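Local coordinates for amyloid-like protein 1 (PDB 3Q7L), which probably binds heparin-like sulfated glycans through its E2 domain, an elongated helical dimer related to that of the amyloid precursor protein, at residues R134-A139 and E178-S183; R50-A55 and A69-F74. All coordinates share one frame; numbering follows the deposited sequence.

Contact 1 of 2, residues R134-A139 and E178-S183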
loop_
_atom_site.group_PDB
_atom_site.type_symbol
_atom_site.label_atom_id
_atom_site.label_comp_id
_atom_site.label_asym_id
_atom_site.label_seq_id
_atom_site.Cartn_x
_atom_site.Cartn_y
_atom_site.Cartn_z
ATOM N N ARG B 134 28.837 -13.697 -6.011
ATOM C CA ARG B 134 27.989 -13.316 -4.893
ATOM C C ARG B 134 26.995 -12.274 -5.394
ATOM O O ARG B 134 25.793 -12.374 -5.159
ATOM C CB ARG B 134 28.837 -12.713 -3.773
ATOM C CG ARG B 134 28.069 -12.333 -2.507
ATOM C CD ARG B 134 28.936 -11.450 -1.609
ATOM N NE ARG B 134 28.518 -11.457 -0.208
ATOM C CZ ARG B 134 27.292 -11.195 0.235
ATOM N NH1 ARG B 134 26.315 -10.898 -0.603
ATOM N NH2 ARG B 134 27.047 -11.230 1.536
ATOM N N ARG B 135 27.514 -11.273 -6.094
ATOM C CA ARG B 135 26.682 -10.209 -6.648
ATOM C C ARG B 135 25.616 -10.791 -7.596
ATOM O O ARG B 135 24.445 -10.397 -7.562
ATOM C CB ARG B 135 27.567 -9.207 -7.395
ATOM C CG ARG B 135 26.834 -8.026 -8.014
ATOM C CD ARG B 135 27.754 -7.237 -8.953
ATOM N NE ARG B 135 27.053 -6.121 -9.584
ATOM C CZ ARG B 135 27.513 -5.427 -10.623
ATOM N NH1 ARG B 135 28.689 -5.725 -11.165
ATOM N NH2 ARG B 135 26.791 -4.435 -11.124
ATOM N N TYR B 136 26.026 -11.727 -8.442
ATOM C CA TYR B 136 25.099 -12.337 -9.378
ATOM C C TYR B 136 24.015 -13.101 -8.615
ATOM O O TYR B 136 22.819 -12.914 -8.851
ATOM C CB TYR B 136 25.836 -13.299 -10.316
ATOM C CG TYR B 136 24.892 -14.111 -11.169
ATOM C CD1 TYR B 136 24.234 -13.536 -12.251
ATOM C CD2 TYR B 136 24.598 -15.436 -10.844
ATOM C CE1 TYR B 136 23.301 -14.259 -12.993
ATOM C CE2 TYR B 136 23.661 -16.163 -11.573
ATOM C CZ TYR B 136 23.020 -15.567 -12.643
ATOM O OH TYR B 136 22.084 -16.276 -13.359
ATOM N N LEU B 137 24.430 -13.962 -7.694
ATOM C CA LEU B 137 23.470 -14.729 -6.930
ATOM C C LEU B 137 22.531 -13.832 -6.120
ATOM O O LEU B 137 21.394 -14.208 -5.862
ATOM C CB LEU B 137 24.184 -15.710 -6.010
ATOM C CG LEU B 137 24.923 -16.866 -6.689
ATOM C CD1 LEU B 137 25.627 -17.675 -5.611
ATOM C CD2 LEU B 137 23.957 -17.750 -7.464
ATOM N N ARG B 138 22.986 -12.652 -5.712
ATOM C CA ARG B 138 22.095 -11.772 -4.961
ATOM C C ARG B 138 21.082 -11.125 -5.903
ATOM O O ARG B 138 19.953 -10.828 -5.512
ATOM C CB ARG B 138 22.878 -10.692 -4.210
ATOM C CG ARG B 138 23.675 -11.211 -3.028
ATOM C CD ARG B 138 23.992 -10.103 -2.038
ATOM N NE ARG B 138 25.154 -9.303 -2.417
ATOM C CZ ARG B 138 25.693 -8.371 -1.637
ATOM N NH1 ARG B 138 25.175 -8.132 -0.437
ATOM N NH2 ARG B 138 26.728 -7.659 -2.064
ATOM N N ALA B 139 21.482 -10.903 -7.151
ATOM C CA ALA B 139 20.552 -10.320 -8.109
ATOM C C ALA B 139 19.441 -11.340 -8.391
ATOM O O ALA B 139 18.272 -10.975 -8.484
ATOM C CB ALA B 139 21.278 -9.947 -9.403
ATOM N N GLU B 178 17.178 -22.468 -12.707
ATOM C CA GLU B 178 17.966 -23.049 -13.790
ATOM C C GLU B 178 19.023 -22.068 -14.275
ATOM O O GLU B 178 20.105 -22.479 -14.702
ATOM C CB GLU B 178 17.085 -23.455 -14.969
ATOM C CG GLU B 178 17.877 -23.697 -16.250
ATOM C CD GLU B 178 18.692 -24.984 -16.235
ATOM O OE1 GLU B 178 18.861 -25.597 -15.153
ATOM O OE2 GLU B 178 19.166 -25.378 -17.325
ATOM N N ARG B 179 18.706 -20.776 -14.225
ATOM C CA ARG B 179 19.669 -19.746 -14.637
ATOM C C ARG B 179 20.843 -19.781 -13.664
ATOM O O ARG B 179 21.994 -19.714 -14.065
ATOM C CB ARG B 179 19.047 -18.344 -14.606
ATOM C CG ARG B 179 18.558 -17.810 -15.937
ATOM C CD ARG B 179 18.564 -16.283 -15.935
ATOM N NE ARG B 179 17.935 -15.730 -14.734
ATOM C CZ ARG B 179 16.717 -15.197 -14.685
ATOM N NH1 ARG B 179 15.971 -15.127 -15.776
ATOM N NH2 ARG B 179 16.238 -14.745 -13.531
ATOM N N VAL B 180 20.538 -19.872 -12.374
ATOM C CA VAL B 180 21.580 -19.935 -11.359
ATOM C C VAL B 180 22.462 -21.173 -11.588
ATOM O O VAL B 180 23.691 -21.106 -11.454
ATOM C CB VAL B 180 20.967 -19.965 -9.946
ATOM C CG1 VAL B 180 22.013 -20.409 -8.914
ATOM C CG2 VAL B 180 20.449 -18.566 -9.594
ATOM N N ASN B 181 21.840 -22.299 -11.937
ATOM C CA ASN B 181 22.609 -23.512 -12.209
ATOM C C ASN B 181 23.438 -23.319 -13.475
ATOM O O ASN B 181 24.597 -23.717 -13.525
ATOM C CB ASN B 181 21.701 -24.733 -12.398
ATOM C CG ASN B 181 21.098 -25.217 -11.103
ATOM O OD1 ASN B 181 21.746 -25.187 -10.059
ATOM N ND2 ASN B 181 19.855 -25.688 -11.162
ATOM N N GLN B 182 22.855 -22.707 -14.500
ATOM C CA GLN B 182 23.602 -22.501 -15.738
ATOM C C GLN B 182 24.757 -21.533 -15.538
ATOM O O GLN B 182 25.845 -21.716 -16.097
ATOM C CB GLN B 182 22.691 -21.985 -16.848
ATOM C CG GLN B 182 21.941 -23.090 -17.566
ATOM C CD GLN B 182 22.821 -23.864 -18.547
ATOM O OE1 GLN B 182 24.046 -23.937 -18.396
ATOM N NE2 GLN B 182 22.189 -24.459 -19.556
ATOM N N SER B 183 24.521 -20.501 -14.738
ATOM C CA SER B 183 25.556 -19.517 -14.480
ATOM C C SER B 183 26.674 -20.134 -13.647
ATOM O O SER B 183 27.844 -19.849 -13.866
ATOM C CB SER B 183 24.958 -18.295 -13.777
ATOM O OG SER B 183 24.052 -17.625 -14.639
#

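Contact 2 of 2, residues R50-A55 and A69-F74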
loop_
_atom_site.group_PDB
_atom_site.type_symbol
_atom_site.label_atom_id
_atom_site.label_comp_id
_atom_site.label_asym_id
_atom_site.label_seq_id
_atom_site.Cartn_x
_atom_site.Cartn_y
_atom_site.Cartn_z
ATOM N N ARG B 50 -19.353 19.371 -1.757
ATOM C CA ARG B 50 -19.872 20.622 -1.217
ATOM C C ARG B 50 -20.890 21.218 -2.192
ATOM O O ARG B 50 -21.976 21.608 -1.778
ATOM C CB ARG B 50 -18.739 21.614 -0.952
ATOM N N GLU B 51 -20.541 21.283 -3.480
ATOM C CA GLU B 51 -21.465 21.799 -4.498
ATOM C C GLU B 51 -22.783 21.038 -4.403
ATOM O O GLU B 51 -23.853 21.632 -4.415
ATOM C CB GLU B 51 -20.913 21.596 -5.909
ATOM C CG GLU B 51 -20.123 22.749 -6.478
ATOM C CD GLU B 51 -19.819 22.546 -7.946
ATOM O OE1 GLU B 51 -20.773 22.504 -8.760
ATOM O OE2 GLU B 51 -18.624 22.420 -8.284
ATOM N N TRP B 52 -22.686 19.716 -4.321
ATOM C CA TRP B 52 -23.849 18.853 -4.231
ATOM C C TRP B 52 -24.648 19.158 -2.956
ATOM O O TRP B 52 -25.870 19.065 -2.952
ATOM C CB TRP B 52 -23.387 17.392 -4.247
ATOM C CG TRP B 52 -24.481 16.383 -4.349
ATOM C CD1 TRP B 52 -25.816 16.621 -4.567
ATOM C CD2 TRP B 52 -24.350 14.960 -4.238
ATOM N NE1 TRP B 52 -26.514 15.440 -4.581
ATOM C CE2 TRP B 52 -25.638 14.408 -4.367
ATOM C CE3 TRP B 52 -23.257 14.106 -4.003
ATOM C CZ2 TRP B 52 -25.870 13.030 -4.317
ATOM C CZ3 TRP B 52 -23.493 12.732 -3.954
ATOM C CH2 TRP B 52 -24.792 12.212 -4.094
ATOM N N ALA B 53 -23.950 19.511 -1.876
ATOM C CA ALA B 53 -24.620 19.844 -0.623
ATOM C C ALA B 53 -25.370 21.170 -0.794
ATOM O O ALA B 53 -26.524 21.285 -0.382
ATOM C CB ALA B 53 -23.607 19.955 0.523
ATOM N N MET B 54 -24.716 22.161 -1.402
ATOM C CA MET B 54 -25.339 23.462 -1.636
ATOM C C MET B 54 -26.558 23.305 -2.551
ATOM O O MET B 54 -27.592 23.936 -2.335
ATOM C CB MET B 54 -24.333 24.422 -2.265
ATOM N N ALA B 55 -26.432 22.454 -3.567
ATOM C CA ALA B 55 -27.536 22.215 -4.490
ATOM C C ALA B 55 -28.741 21.621 -3.751
ATOM O O ALA B 55 -29.878 22.040 -3.986
ATOM C CB ALA B 55 -27.095 21.285 -5.619
ATOM N N ALA B 69 -33.025 15.182 -11.624
ATOM C CA ALA B 69 -32.039 15.588 -12.612
ATOM C C ALA B 69 -30.805 16.120 -11.897
ATOM O O ALA B 69 -29.675 15.824 -12.282
ATOM C CB ALA B 69 -32.618 16.664 -13.524
ATOM N N LEU B 70 -31.038 16.914 -10.858
ATOM C CA LEU B 70 -29.959 17.501 -10.068
ATOM C C LEU B 70 -29.118 16.391 -9.419
ATOM O O LEU B 70 -27.887 16.431 -9.433
ATOM C CB LEU B 70 -30.558 18.410 -8.998
ATOM C CG LEU B 70 -29.729 19.572 -8.460
ATOM C CD1 LEU B 70 -29.193 20.442 -9.598
ATOM C CD2 LEU B 70 -30.629 20.386 -7.549
ATOM N N ASN B 71 -29.790 15.402 -8.845
ATOM C CA ASN B 71 -29.087 14.295 -8.225
ATOM C C ASN B 71 -28.243 13.596 -9.292
ATOM O O ASN B 71 -27.071 13.299 -9.067
ATOM C CB ASN B 71 -30.079 13.303 -7.619
ATOM C CG ASN B 71 -29.391 12.164 -6.887
ATOM O OD1 ASN B 71 -28.685 12.385 -5.906
ATOM N ND2 ASN B 71 -29.595 10.937 -7.362
ATOM N N GLU B 72 -28.850 13.346 -10.450
ATOM C CA GLU B 72 -28.177 12.685 -11.567
ATOM C C GLU B 72 -26.918 13.456 -11.952
ATOM O O GLU B 72 -25.857 12.877 -12.184
ATOM C CB GLU B 72 -29.115 12.561 -12.769
ATOM N N HIS B 73 -27.044 14.773 -12.015
ATOM C CA HIS B 73 -25.916 15.621 -12.364
ATOM C C HIS B 73 -24.689 15.396 -11.466
ATOM O O HIS B 73 -23.575 15.247 -11.960
ATOM C CB HIS B 73 -26.348 17.086 -12.316
ATOM C CG HIS B 73 -25.246 18.053 -12.590
ATOM N ND1 HIS B 73 -24.537 18.681 -11.584
ATOM C CD2 HIS B 73 -24.735 18.521 -13.753
ATOM C CE1 HIS B 73 -23.643 19.492 -12.120
ATOM N NE2 HIS B 73 -23.745 19.411 -13.435
ATOM N N PHE B 74 -24.881 15.360 -10.151
ATOM C CA PHE B 74 -23.753 15.153 -9.250
ATOM C C PHE B 74 -23.259 13.713 -9.198
ATOM O O PHE B 74 -22.056 13.475 -9.087
ATOM C CB PHE B 74 -24.092 15.684 -7.862
ATOM C CG PHE B 74 -24.116 17.178 -7.802
ATOM C CD1 PHE B 74 -22.925 17.904 -7.846
ATOM C CD2 PHE B 74 -25.327 17.869 -7.820
ATOM C CE1 PHE B 74 -22.937 19.300 -7.902
ATOM C CE2 PHE B 74 -25.354 19.266 -7.876
ATOM C CZ PHE B 74 -24.154 19.984 -7.923
HETATM O O HOH W 1 -29.379 15.157 -4.861
#

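Contact 1 of 2, residues R134-A139 and E178-S183
Tyr136 reaches across to Ser183 and, with Leu137 on Val180, makes up this contact, which illustrates how a few side chains join two helices. The axes of the two short segments come within 10.9 Å and run at 168°, nearly antiparallel. The tyrosine spans that gap because its ring swings out opposite the backbone N (chi1 171°), towards the helix of residues 178-183.

Apolar contact comes first. On one flank Leu137 CD2 meets Val180 CG1 at 3.6 Å, the two side chains crossing at about a right angle. Leu204 and Leu205 of helix 191-206 pack against this leucine, and Leu205 also reaches Val180, so the pair belongs to a small aliphatic cluster shared by three helices. The Tyr136 ring turns an edge to Val180 CA, while Ser183 CB lies 3.3 Å from Tyr136 CE2.

The polar contacts gather at the far end of the ring. Tyr136 OH lies 2.7 Å from Ser183 OG. The serine hydroxyl donates to Arg179 O at 3.0 Å, one turn back in its own helix, and approaches from above the carbonyl plane at a C=O...donor angle of 139°. Arg179 O also accepts the helical bond from Ser183 N, so two donors grip this oxygen.

Ionic pairing lies next to the hydroxyls. Arg179 CB passes Tyr136 OH at 3.9 Å, while the guanidinium, edge-on to that hydroxyl but farther off, forms salt bridges through NE with Glu140 and through NH2 with Glu143. Arg108 of helix 64-119 touches both Tyr136 and Arg179.

The chemistry is therefore graded across the helix interface, from aliphatic through hydroxyl to charged. The carboxylates of Glu140 and Glu143 probably balance the arginine's charge beside the buried Tyr136 and Ser183.

Contact 2 of 2, residues R50-A55 and A69-F74
Phe74 is the large bump here, and the hollow it fills is built from Glu51, Trp52 and Ala55. Its ring lies flat on the backbone of the opposite helix: Trp52 CA sits 3.6 Å from the centroid of the Phe74 ring, almost on the ring normal, a CH-pi contact. Ala55 CB closes one end of the hollow, 3.5 Å from Phe74 CE2. At the other end Glu51 CB touches Phe74 CE1, and the glutamate chain then crosses the ring at about a right angle, bringing OE1 to its edge. His73 ND1 lies over the remaining face, so the phenyl ring is sandwiched.

The fit is reciprocal. Phe74 CB forms its own bump, 3.7 Å from the centroid of the five-membered ring of Trp52. The two ring planes are within 9° of parallel but so far slid apart that they barely overlap. Helices 26-59 and 64-119 form the antiparallel coiled coil of the E2 domain, and the two segments run at 175° within it. The second subunit reaches this same site: its His170 stacks on Trp52, and its Phe167 meets Trp52 with planes at about 50° and packs on Asn71.

Beside the indole, Asn71 OD1 comes to 3.3 Å from Trp52 CZ2, at the ring edge. A water lies in the notch between them, accepting from Trp52 NE1 and donating to Asn71 OD1 at 3.0 Å. One turn before Phe74, Leu70 CD2 rests against Ala55, 4.1 Å from its CB.

How the contacts relate
Contact 2 comes first along the chain and closes before contact 1 opens. Their centres are about 60 Å apart, on opposite sides of the chain's centre, and their nearest atoms are about 47 Å apart. Contact 2 pairs helices 26-59 and 64-119; contact 1 pairs helices 126-157 and 159-184. Helix 64-119 spans the distance, carrying residues 69-74 near one end and flanking contact 1 with Arg108 near the other. The domain thus places a two-helix coiled coil at one end and a larger helical bundle at the other. Residues of helix 159-184 of the second subunit reach contact 2, so the dimer brings the bundle of one chain to the coiled coil of the other.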